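PDB 2CU2: putative mannose-1-phosphate guanylyl transferase from Thermus thermophilus, which probably transfers a guanylyl group from GTP to mannose 1-phosphate, yielding GDP-mannose and pyrophosphate. Local coordinates for residues A[280-286]-A[297-303]; A[289-295]-A[306-312]. One frame throughout, in Å; residues are numbered along the deposited sequence.

Overall arrangement
Contacts 1 and 2 are two sides of one parallel beta-helix-like region, and their centres lie about 11 Å apart. The chain visits them alternately: strand 280-284, then 290-293, then 297-301, then 306-311, so 280-284 pairs with 297-301 and 290-293 with 306-311, each one turn on. Val-298 packs between the two layers, its CG2 sitting 3.5 Å from Ala-293 CB and its CG1 3.7 Å from Val-291 CG1 and 4.0 Å from Val-308 CG1. From the centre of the chain, contact 2 is about 23 Å and contact 1 about 32 Å away. Both touch the second subunit, and contact 1 continues into it as a shared parallel sheet.

Contact 1 of 2, residues A[280-286]-A[297-303]; sequences RHVALDT and VVATLGV
His-281 and Thr-300 meet through their side chains between strands 280-284 and 297-301, two neighbouring parallel rungs of the beta-helix domain, whose short axes diverge by only 13°. The ring comes edge-on: NE2 lies 2.9 Å from Thr-300 OG1, a hydrogen bond in which either atom may be the donor. CG of His-281 is anti to the backbone N (chi1 180°), which swings the ring edge toward strand 297-301. Val-298 O lies in the ring plane at the edge, 3.3 Å from His-281 CD2. Thr-300 OG1 takes the crowded position between its own N and carbonyl carbon (chi1 60°) and thereby faces two partners, the second being Thr-286 OG1 at 2.9 Å, again with the proton unassigned. One hydroxyl thus joins the imidazole to the turn that follows strand 280-284.

The backbone groups that face the partner strand are paired in the regular parallel pattern. Val-298 N gives to Arg-280 O at 2.7 Å, and Val-298 O receives Val-282 N. Thr-300 repeats this, its N bonded to Val-282 O and its O to Leu-284 N. Gly-302 N closes the ladder on Leu-284 O.

On the face of Val-282 and Ala-299 the cross-strand contacts are between apolar groups: Val-282 CG2 rests 3.7 Å from Val-297 CG1, and Val-282 CB lies 3.9 Å from Ala-299 CB. Outside the pair, Thr-286 O accepts a hydrogen bond from Asn-273 ND2, and Ala-283 O a weak one from Arg-332 NH1 of the second subunit. A strand of that subunit pairs in parallel with residues 297-300, so the sheet runs on across the interface. At the C-terminal ends Gly-302 CA approaches Asp-285 O, and Thr-286 CA lies 3.3 Å from Val-303 O in a CA-H...O contact.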
loop_
_atom_site.group_PDB
_atom_site.type_symbol
_atom_site.label_atom_id
_atom_site.label_comp_id
_atom_site.label_asym_id
_atom_site.label_seq_id
_atom_site.Cartn_x
_atom_site.Cartn_y
_atom_site.Cartn_z
ATOM N N ARG A 280 6.329 -9.889 1.710
ATOM C CA ARG A 280 6.885 -9.785 3.061
ATOM C C ARG A 280 6.361 -8.579 3.845
ATOM O O ARG A 280 6.214 -7.482 3.301
ATOM C CB ARG A 280 8.413 -9.712 2.980
ATOM C CG ARG A 280 9.123 -9.451 4.308
ATOM C CD ARG A 280 10.641 -9.298 4.102
ATOM N NE ARG A 280 11.369 -9.091 5.355
ATOM C CZ ARG A 280 12.694 -8.976 5.448
ATOM N NH1 ARG A 280 13.454 -9.048 4.359
ATOM N NH2 ARG A 280 13.265 -8.787 6.634
ATOM N N HIS A 281 6.094 -8.789 5.129
ATOM C CA HIS A 281 5.605 -7.715 5.990
ATOM C C HIS A 281 6.697 -7.216 6.922
ATOM O O HIS A 281 7.186 -7.964 7.771
ATOM C CB HIS A 281 4.439 -8.186 6.855
ATOM C CG HIS A 281 3.902 -7.120 7.762
ATOM N ND1 HIS A 281 3.291 -7.400 8.967
ATOM C CD2 HIS A 281 3.866 -5.772 7.629
ATOM C CE1 HIS A 281 2.903 -6.273 9.534
ATOM N NE2 HIS A 281 3.240 -5.270 8.741
ATOM N N VAL A 282 7.078 -5.955 6.765
ATOM C CA VAL A 282 8.086 -5.359 7.631
ATOM C C VAL A 282 7.268 -4.597 8.662
ATOM O O VAL A 282 6.637 -3.587 8.346
ATOM C CB VAL A 282 8.998 -4.391 6.853
ATOM C CG1 VAL A 282 9.897 -3.633 7.820
ATOM C CG2 VAL A 282 9.845 -5.175 5.855
ATOM N N ALA A 283 7.266 -5.095 9.891
ATOM C CA ALA A 283 6.464 -4.456 10.934
ATOM C C ALA A 283 7.326 -3.762 12.003
ATOM O O ALA A 283 8.160 -4.365 12.671
ATOM C CB ALA A 283 5.584 -5.522 11.591
ATOM N N LEU A 284 7.113 -2.436 12.131
ATOM C CA LEU A 284 7.850 -1.655 13.124
ATOM C C LEU A 284 6.900 -0.911 14.073
ATOM O O LEU A 284 6.233 0.043 13.709
ATOM C CB LEU A 284 8.728 -0.643 12.383
ATOM C CG LEU A 284 9.968 -1.275 11.744
ATOM C CD1 LEU A 284 10.421 -0.529 10.491
ATOM C CD2 LEU A 284 11.176 -1.299 12.680
ATOM N N ASP A 285 6.817 -1.402 15.324
ATOM C CA ASP A 285 5.880 -0.789 16.259
ATOM C C ASP A 285 4.455 -0.860 15.707
ATOM O O ASP A 285 3.705 0.101 15.720
ATOM C CB ASP A 285 6.284 0.676 16.445
ATOM C CG ASP A 285 5.456 1.285 17.573
ATOM O OD1 ASP A 285 5.290 0.606 18.590
ATOM O OD2 ASP A 285 4.956 2.400 17.410
ATOM N N THR A 286 4.121 -2.044 15.158
ATOM C CA THR A 286 2.800 -2.231 14.575
ATOM C C THR A 286 2.017 -3.311 15.319
ATOM O O THR A 286 2.535 -4.373 15.640
ATOM C CB THR A 286 2.985 -2.640 13.113
ATOM O OG1 THR A 286 3.543 -1.546 12.383
ATOM C CG2 THR A 286 1.636 -3.008 12.494
ATOM N N VAL A 297 7.094 -6.027 -0.930
ATOM C CA VAL A 297 7.140 -5.847 0.515
ATOM C C VAL A 297 6.095 -4.829 0.992
ATOM O O VAL A 297 5.713 -3.909 0.280
ATOM C CB VAL A 297 8.541 -5.354 0.881
ATOM C CG1 VAL A 297 8.585 -4.954 2.353
ATOM C CG2 VAL A 297 9.561 -6.448 0.628
ATOM N N VAL A 298 5.609 -5.049 2.226
ATOM C CA VAL A 298 4.677 -4.093 2.810
ATOM C C VAL A 298 5.168 -3.601 4.172
ATOM O O VAL A 298 5.372 -4.368 5.103
ATOM C CB VAL A 298 3.317 -4.771 2.962
ATOM C CG1 VAL A 298 2.391 -3.891 3.800
ATOM C CG2 VAL A 298 2.692 -4.991 1.597
ATOM N N ALA A 299 5.544 -2.340 4.332
ATOM C CA ALA A 299 6.130 -1.906 5.587
ATOM C C ALA A 299 5.155 -1.011 6.328
ATOM O O ALA A 299 4.598 -0.065 5.763
ATOM C CB ALA A 299 7.442 -1.166 5.336
ATOM N N THR A 300 4.931 -1.331 7.594
ATOM C CA THR A 300 4.041 -0.552 8.426
ATOM C C THR A 300 4.895 -0.053 9.579
ATOM O O THR A 300 5.710 -0.791 10.136
ATOM C CB THR A 300 2.852 -1.397 8.922
ATOM O OG1 THR A 300 3.326 -2.506 9.697
ATOM C CG2 THR A 300 2.070 -1.934 7.730
ATOM N N LEU A 301 4.714 1.216 9.917
ATOM C CA LEU A 301 5.490 1.846 10.961
ATOM C C LEU A 301 4.581 2.630 11.901
ATOM O O LEU A 301 3.910 3.584 11.487
ATOM C CB LEU A 301 6.515 2.777 10.292
ATOM C CG LEU A 301 7.387 2.367 9.105
ATOM C CD1 LEU A 301 7.884 3.598 8.401
ATOM C CD2 LEU A 301 8.577 1.533 9.585
ATOM N N GLY A 302 4.548 2.204 13.161
ATOM C CA GLY A 302 3.753 2.884 14.172
ATOM C C GLY A 302 2.252 2.991 13.955
ATOM O O GLY A 302 1.657 4.033 14.234
ATOM N N VAL A 303 1.628 1.925 13.464
ATOM C CA VAL A 303 0.186 1.934 13.244
ATOM C C VAL A 303 -0.468 0.717 13.905
ATOM O O VAL A 303 0.192 -0.287 14.168
ATOM C CB VAL A 303 -0.159 1.939 11.730
ATOM C CG1 VAL A 303 0.196 3.284 11.110
ATOM C CG2 VAL A 303 0.583 0.828 11.021
#

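Contact 2 of 2, residues A[289-295]-A[306-312]; sequences CVVYADR and LVVAKVG
Asp-294 and Lys-310 form a salt bridge at the C-terminal end of two parallel beta-helix strands, 290-293 and 306-311. Lys-310 NZ meets Asp-294 OD1 at 2.8 Å, on the syn side of the carboxylate and 26° out of its plane. The lysine chain starts anti to its N but bends at chi2 (-128°) and again at chi4, bringing the ammonium across to the carboxylate and to Gly-312 O, also 2.8 Å from NZ. The other carboxylate oxygen, OD2, takes a weak bond from Gly-312 N, while the backbone N of Asp-294 binds Lys-310 O at 3.1 Å.

Behind this lies the regular ladder: Lys-310 N to Tyr-292 O, Tyr-292 N to Val-308 O, Val-308 N to Val-290 O and Val-290 N to Leu-306 O. At the far end Leu-306 N donates a hydrogen bond to Cys-289 SG, 3.4 Å away. On the sheet side that carries Tyr-292 and Ala-309, Lys-310 O lies in the plane of the tyrosine ring at its edge, and CE2 of Tyr-292 comes 3.9 Å from Val-311 CG2; the phenol OH bonds to Pro-30 O.

Further out, Asp-313 of the second subunit adds its OD1 as a second salt-bridge partner of Lys-310. An alanine in place of Lys-310 would probably leave Asp-294 OD1 without its positive mate, take one salt bridge from Asp-313 of the second subunit, and release Gly-312 O. With two carboxylates and the Gly-312 carbonyl as partners, the ammonium is likely to stay charged, linking the strand end to the dimer interface.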
loop_
_atom_site.group_PDB
_atom_site.type_symbol
_atom_site.label_atom_id
_atom_site.label_comp_id
_atom_site.label_asym_id
_atom_site.label_seq_id
_atom_site.Cartn_x
_atom_site.Cartn_y
_atom_site.Cartn_z
ATOM N N CYS A 289 -2.848 -5.494 13.309
ATOM C CA CYS A 289 -3.120 -5.256 11.895
ATOM C C CYS A 289 -3.368 -6.508 11.059
ATOM O O CYS A 289 -3.069 -7.626 11.473
ATOM C CB CYS A 289 -1.967 -4.470 11.264
ATOM S SG CYS A 289 -1.896 -2.743 11.756
ATOM N N VAL A 290 -3.936 -6.297 9.878
ATOM C CA VAL A 290 -4.194 -7.371 8.931
ATOM C C VAL A 290 -3.487 -6.917 7.659
ATOM O O VAL A 290 -3.832 -5.879 7.086
ATOM C CB VAL A 290 -5.699 -7.540 8.642
ATOM C CG1 VAL A 290 -5.889 -8.485 7.480
ATOM C CG2 VAL A 290 -6.418 -8.077 9.880
ATOM N N VAL A 291 -2.498 -7.690 7.228
ATOM C CA VAL A 291 -1.721 -7.352 6.046
ATOM C C VAL A 291 -1.760 -8.415 4.955
ATOM O O VAL A 291 -1.530 -9.597 5.213
ATOM C CB VAL A 291 -0.235 -7.138 6.415
ATOM C CG1 VAL A 291 0.578 -6.845 5.168
ATOM C CG2 VAL A 291 -0.104 -6.017 7.438
ATOM N N TYR A 292 -2.058 -7.988 3.735
ATOM C CA TYR A 292 -2.051 -8.899 2.606
ATOM C C TYR A 292 -1.062 -8.326 1.598
ATOM O O TYR A 292 -1.223 -7.204 1.131
ATOM C CB TYR A 292 -3.423 -9.016 1.940
ATOM C CG TYR A 292 -3.455 -10.132 0.917
ATOM C CD1 TYR A 292 -3.992 -11.382 1.238
ATOM C CD2 TYR A 292 -2.870 -9.969 -0.346
ATOM C CE1 TYR A 292 -3.943 -12.440 0.337
ATOM C CE2 TYR A 292 -2.814 -11.034 -1.263
ATOM C CZ TYR A 292 -3.355 -12.265 -0.909
ATOM O OH TYR A 292 -3.320 -13.319 -1.794
ATOM N N ALA A 293 -0.034 -9.098 1.278
ATOM C CA ALA A 293 0.952 -8.734 0.274
ATOM C C ALA A 293 1.146 -9.862 -0.740
ATOM O O ALA A 293 1.769 -10.882 -0.476
ATOM C CB ALA A 293 2.269 -8.440 0.988
ATOM N N ASP A 294 0.533 -9.670 -1.920
ATOM C CA ASP A 294 0.696 -10.661 -2.978
ATOM C C ASP A 294 2.166 -10.833 -3.377
ATOM O O ASP A 294 2.630 -11.913 -3.725
ATOM C CB ASP A 294 -0.126 -10.210 -4.187
ATOM C CG ASP A 294 0.683 -9.217 -5.011
ATOM O OD1 ASP A 294 1.353 -8.380 -4.406
ATOM O OD2 ASP A 294 0.637 -9.292 -6.237
ATOM N N ARG A 295 2.901 -9.704 -3.354
ATOM C CA ARG A 295 4.301 -9.705 -3.750
ATOM C C ARG A 295 5.049 -8.514 -3.157
ATOM O O ARG A 295 4.512 -7.719 -2.396
ATOM C CB ARG A 295 4.366 -9.654 -5.275
ATOM C CG ARG A 295 5.593 -10.379 -5.824
ATOM C CD ARG A 295 6.119 -9.733 -7.110
ATOM N NE ARG A 295 6.560 -10.761 -8.056
ATOM C CZ ARG A 295 7.867 -11.076 -8.065
ATOM N NH1 ARG A 295 8.704 -10.466 -7.244
ATOM N NH2 ARG A 295 8.316 -12.012 -8.907
ATOM N N LEU A 306 -5.087 -1.643 11.540
ATOM C CA LEU A 306 -5.326 -1.354 10.133
ATOM C C LEU A 306 -5.278 -2.574 9.222
ATOM O O LEU A 306 -4.662 -3.596 9.536
ATOM C CB LEU A 306 -4.305 -0.344 9.602
ATOM C CG LEU A 306 -4.268 1.109 10.086
ATOM C CD1 LEU A 306 -3.192 1.863 9.295
ATOM C CD2 LEU A 306 -5.623 1.775 9.867
ATOM N N VAL A 307 -5.958 -2.449 8.090
ATOM C CA VAL A 307 -5.931 -3.466 7.064
ATOM C C VAL A 307 -5.137 -2.790 5.956
ATOM O O VAL A 307 -5.477 -1.692 5.524
ATOM C CB VAL A 307 -7.335 -3.805 6.493
ATOM C CG1 VAL A 307 -7.174 -4.566 5.164
ATOM C CG2 VAL A 307 -8.131 -4.646 7.484
ATOM N N VAL A 308 -4.054 -3.421 5.526
ATOM C CA VAL A 308 -3.251 -2.893 4.432
ATOM C C VAL A 308 -3.190 -4.075 3.474
ATOM O O VAL A 308 -2.599 -5.105 3.802
ATOM C CB VAL A 308 -1.826 -2.528 4.881
ATOM C CG1 VAL A 308 -1.074 -1.853 3.725
ATOM C CG2 VAL A 308 -1.879 -1.609 6.091
ATOM N N ALA A 309 -3.821 -3.939 2.308
ATOM C CA ALA A 309 -3.858 -5.025 1.335
ATOM C C ALA A 309 -3.331 -4.593 -0.019
ATOM O O ALA A 309 -3.866 -3.673 -0.642
ATOM C CB ALA A 309 -5.290 -5.555 1.194
ATOM N N LYS A 310 -2.285 -5.276 -0.473
ATOM C CA LYS A 310 -1.648 -4.949 -1.741
ATOM C C LYS A 310 -1.708 -6.126 -2.716
ATOM O O LYS A 310 -1.237 -7.221 -2.438
ATOM C CB LYS A 310 -0.192 -4.577 -1.462
ATOM C CG LYS A 310 0.603 -4.332 -2.747
ATOM C CD LYS A 310 1.901 -5.141 -2.790
ATOM C CE LYS A 310 2.630 -5.009 -4.130
ATOM N NZ LYS A 310 1.920 -5.773 -5.155
ATOM N N VAL A 311 -2.295 -5.888 -3.880
ATOM C CA VAL A 311 -2.367 -6.900 -4.929
ATOM C C VAL A 311 -2.063 -6.173 -6.233
ATOM O O VAL A 311 -2.790 -5.260 -6.631
ATOM C CB VAL A 311 -3.761 -7.558 -5.013
ATOM C CG1 VAL A 311 -3.768 -8.606 -6.143
ATOM C CG2 VAL A 311 -4.115 -8.213 -3.679
ATOM N N GLY A 312 -0.977 -6.563 -6.890
ATOM C CA GLY A 312 -0.604 -5.896 -8.126
ATOM C C GLY A 312 -0.302 -4.436 -7.839
ATOM O O GLY A 312 0.441 -4.116 -6.905
#